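Local coordinates for trwC protein (Escherichia coli, PDB 1OMH) that acts as the conjugative relaxase of a plasmid, binding origin-of-transfer DNA and processing it for transfer between bacteria, here as its N-terminal relaxase domain, at residues L118-A127 against E138-K147. Numbering follows the deposited sequence.
Sequences LEQAEARAQA and ETTGNLVIGK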
loop_
_atom_site.group_PDB
_atom_site.type_symbol
_atom_site.label_atom_id
_atom_site.label_comp_id
_atom_site.label_asym_id
_atom_site.label_seq_id
_atom_site.Cartn_x
_atom_site.Cartn_y
_atom_site.Cartn_z
ATOM N N LEU B 118 0.400 -4.874 9.160
ATOM C CA LEU B 118 0.019 -6.116 8.508
ATOM C C LEU B 118 -0.195 -7.239 9.520
ATOM O O LEU B 118 -0.940 -8.184 9.258
ATOM C CB LEU B 118 1.073 -6.518 7.469
ATOM C CG LEU B 118 1.119 -5.620 6.227
ATOM C CD1 LEU B 118 2.285 -6.011 5.346
ATOM C CD2 LEU B 118 -0.195 -5.736 5.459
ATOM N N GLU B 119 0.463 -7.144 10.669
ATOM C CA GLU B 119 0.296 -8.159 11.706
ATOM C C GLU B 119 -1.144 -8.079 12.195
ATOM O O GLU B 119 -1.782 -9.092 12.457
ATOM C CB GLU B 119 1.237 -7.903 12.882
ATOM C CG GLU B 119 2.687 -8.299 12.653
ATOM C CD GLU B 119 3.528 -8.134 13.907
ATOM O OE1 GLU B 119 3.240 -8.819 14.912
ATOM O OE2 GLU B 119 4.470 -7.318 13.895
ATOM N N GLN B 120 -1.653 -6.858 12.304
ATOM C CA GLN B 120 -3.015 -6.653 12.760
ATOM C C GLN B 120 -4.027 -6.998 11.681
ATOM O O GLN B 120 -5.157 -7.408 11.975
ATOM C CB GLN B 120 -3.184 -5.219 13.263
ATOM C CG GLN B 120 -2.442 -5.018 14.581
ATOM C CD GLN B 120 -2.607 -3.636 15.177
ATOM O OE1 GLN B 120 -3.722 -3.136 15.324
ATOM N NE2 GLN B 120 -1.492 -3.016 15.539
ATOM N N ALA B 121 -3.627 -6.842 10.424
ATOM C CA ALA B 121 -4.511 -7.196 9.326
ATOM C C ALA B 121 -4.586 -8.725 9.334
ATOM O O ALA B 121 -5.639 -9.308 9.080
ATOM C CB ALA B 121 -3.937 -6.701 7.999
ATOM N N GLU B 122 -3.462 -9.367 9.651
ATOM C CA GLU B 122 -3.421 -10.827 9.686
ATOM C C GLU B 122 -4.285 -11.392 10.815
ATOM O O GLU B 122 -4.881 -12.461 10.680
ATOM C CB GLU B 122 -1.978 -11.317 9.834
ATOM C CG GLU B 122 -1.844 -12.837 9.900
ATOM C CD GLU B 122 -0.401 -13.296 9.866
ATOM O OE1 GLU B 122 0.416 -12.729 10.614
ATOM O OE2 GLU B 122 -0.085 -14.228 9.100
ATOM N N ALA B 123 -4.352 -10.676 11.930
ATOM C CA ALA B 123 -5.166 -11.117 13.055
ATOM C C ALA B 123 -6.631 -11.115 12.628
ATOM O O ALA B 123 -7.485 -11.692 13.302
ATOM C CB ALA B 123 -4.961 -10.188 14.255
ATOM N N ARG B 124 -6.913 -10.474 11.496
ATOM C CA ARG B 124 -8.273 -10.393 10.973
ATOM C C ARG B 124 -8.535 -11.345 9.803
ATOM O O ARG B 124 -9.631 -11.358 9.248
ATOM C CB ARG B 124 -8.587 -8.952 10.554
ATOM C CG ARG B 124 -8.678 -7.980 11.726
ATOM C CD ARG B 124 -8.762 -6.533 11.254
ATOM N NE ARG B 124 -9.100 -5.615 12.343
ATOM C CZ ARG B 124 -8.286 -5.286 13.341
ATOM N NH1 ARG B 124 -7.058 -5.792 13.407
ATOM N NH2 ARG B 124 -8.703 -4.449 14.284
ATOM N N ALA B 125 -7.536 -12.146 9.440
ATOM C CA ALA B 125 -7.690 -13.104 8.344
ATOM C C ALA B 125 -8.772 -14.111 8.709
ATOM O O ALA B 125 -8.762 -14.668 9.809
ATOM C CB ALA B 125 -6.382 -13.837 8.093
ATOM N N GLN B 126 -9.692 -14.349 7.784
ATOM C CA GLN B 126 -10.777 -15.289 8.015
ATOM C C GLN B 126 -11.099 -16.109 6.779
ATOM O O GLN B 126 -10.712 -15.768 5.664
ATOM C CB GLN B 126 -12.048 -14.556 8.437
ATOM C CG GLN B 126 -11.908 -13.672 9.655
ATOM C CD GLN B 126 -13.254 -13.212 10.179
ATOM O OE1 GLN B 126 -14.070 -12.657 9.434
ATOM N NE2 GLN B 126 -13.496 -13.443 11.470
ATOM N N ALA B 127 -11.830 -17.194 6.995
ATOM C CA ALA B 127 -12.251 -18.076 5.916
ATOM C C ALA B 127 -13.551 -18.727 6.367
ATOM O O ALA B 127 -13.894 -18.672 7.541
ATOM C CB ALA B 127 -11.192 -19.141 5.662
ATOM N N GLU B 138 -14.514 -18.630 10.291
ATOM C CA GLU B 138 -13.374 -18.920 11.145
ATOM C C GLU B 138 -12.280 -17.881 11.002
ATOM O O GLU B 138 -11.939 -17.482 9.887
ATOM C CB GLU B 138 -12.806 -20.297 10.797
ATOM C CG GLU B 138 -11.645 -20.753 11.679
ATOM C CD GLU B 138 -10.905 -21.950 11.097
ATOM O OE1 GLU B 138 -11.576 -22.848 10.540
ATOM O OE2 GLU B 138 -9.658 -21.997 11.206
ATOM N N THR B 139 -11.749 -17.430 12.135
ATOM C CA THR B 139 -10.657 -16.474 12.127
ATOM C C THR B 139 -9.408 -17.353 12.088
ATOM O O THR B 139 -9.047 -17.992 13.081
ATOM C CB THR B 139 -10.655 -15.604 13.401
ATOM O OG1 THR B 139 -11.868 -14.845 13.462
ATOM C CG2 THR B 139 -9.469 -14.643 13.391
ATOM N N THR B 140 -8.780 -17.405 10.918
ATOM C CA THR B 140 -7.589 -18.216 10.693
ATOM C C THR B 140 -6.316 -17.573 11.225
ATOM O O THR B 140 -5.392 -18.266 11.654
ATOM C CB THR B 140 -7.413 -18.480 9.201
ATOM O OG1 THR B 140 -7.304 -17.229 8.514
ATOM C CG2 THR B 140 -8.615 -19.231 8.658
ATOM N N GLY B 141 -6.261 -16.246 11.171
ATOM C CA GLY B 141 -5.100 -15.538 11.672
ATOM C C GLY B 141 -3.807 -15.760 10.909
ATOM O O GLY B 141 -2.728 -15.615 11.473
ATOM N N ASN B 142 -3.897 -16.127 9.638
ATOM C CA ASN B 142 -2.686 -16.327 8.853
ATOM C C ASN B 142 -2.863 -15.818 7.428
ATOM O O ASN B 142 -3.910 -16.000 6.813
ATOM C CB ASN B 142 -2.254 -17.811 8.867
ATOM C CG ASN B 142 -3.237 -18.733 8.162
ATOM O OD1 ASN B 142 -3.174 -18.922 6.944
ATOM N ND2 ASN B 142 -4.152 -19.316 8.930
ATOM N N LEU B 143 -1.834 -15.158 6.917
ATOM C CA LEU B 143 -1.880 -14.616 5.567
ATOM C C LEU B 143 -0.570 -14.865 4.832
ATOM O O LEU B 143 0.459 -15.148 5.450
ATOM C CB LEU B 143 -2.131 -13.101 5.615
ATOM C CG LEU B 143 -3.489 -12.578 6.075
ATOM C CD1 LEU B 143 -3.445 -11.053 6.174
ATOM C CD2 LEU B 143 -4.560 -13.030 5.100
ATOM N N VAL B 144 -0.633 -14.778 3.509
ATOM C CA VAL B 144 0.538 -14.921 2.649
ATOM C C VAL B 144 0.596 -13.542 2.006
ATOM O O VAL B 144 -0.313 -13.165 1.261
ATOM C CB VAL B 144 0.322 -16.014 1.571
ATOM C CG1 VAL B 144 1.541 -16.113 0.652
ATOM C CG2 VAL B 144 0.078 -17.359 2.244
ATOM N N ILE B 145 1.634 -12.771 2.324
ATOM C CA ILE B 145 1.744 -11.409 1.794
ATOM C C ILE B 145 3.062 -11.122 1.081
ATOM O O ILE B 145 4.136 -11.461 1.575
ATOM C CB ILE B 145 1.652 -10.345 2.919
ATOM C CG1 ILE B 145 0.570 -10.725 3.947
ATOM C CG2 ILE B 145 1.389 -8.965 2.315
ATOM C CD1 ILE B 145 -0.772 -11.049 3.343
ATOM N N GLY B 146 2.956 -10.470 -0.071
ATOM C CA GLY B 146 4.125 -10.059 -0.821
ATOM C C GLY B 146 4.187 -8.542 -0.675
ATOM O O GLY B 146 3.295 -7.837 -1.144
ATOM N N LYS B 147 5.224 -8.037 -0.013
ATOM C CA LYS B 147 5.376 -6.595 0.206
ATOM C C LYS B 147 6.387 -5.984 -0.761
ATOM O O LYS B 147 7.527 -6.444 -0.854
ATOM C CB LYS B 147 5.833 -6.318 1.642
ATOM C CG LYS B 147 4.929 -6.908 2.719
ATOM C CD LYS B 147 5.437 -6.566 4.121
ATOM C CE LYS B 147 6.790 -7.210 4.381
ATOM N NZ LYS B 147 7.301 -6.921 5.751
#
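The flat amide of Gln126 meets Thr139 through NE2, which donates to Thr139 OG1 at 2.9 Å; OG1 lies in the amide plane. The guanidinium of Arg124 has Gln120 O at its edge, in plane, bonded by NH1 (NH1 to O 2.9 Å). Glu122 OE2 takes the backbone N-H of Leu143 (N to OE2 2.9 Å) on its anti lone pair. The Gln126-Thr139 pair sits at the open end of the beta hairpin of strands 126-131 and 134-139, in the relaxase domain. Glu122 lies just before it, at the end of helix 104-122. Here the helix turns into the hairpin, and the returning chain runs on into strand 145-152 of the central antiparallel sheet. Ala127 and Glu138 form an antiparallel hydrogen-bonded pair, joined by two backbone bonds. A type I turn, Glu122 to Ala125, brings Ala125 O to the N-H of Gly141 (O to N 3.3 Å), which approaches from above the carbonyl plane. Glu122 has CG anti to its own N (chi1 179°) and an extended chain, which carries OE2 past Gly141 to Leu143. Lys39 N also bonds OE2, so two backbone donors grip one oxygen. With an alanine here, the N-H groups of Leu143 and Lys39 would probably be left without the acceptor they share. Leu143 packs its two methyls on the other segment: CD1 lies 3.5 Å from Glu122 CA, and CD2 meets Ala125 CB at 3.6 Å. At the first residue of 118-127, the side chains of Leu118 and Lys147 run alongside one another with their ends pointing opposite ways. Lys147 NZ is hydrogen-bonded to Gln37 OE1, while its CD presses tightly on Leu118 CD1 at 3.4 Å.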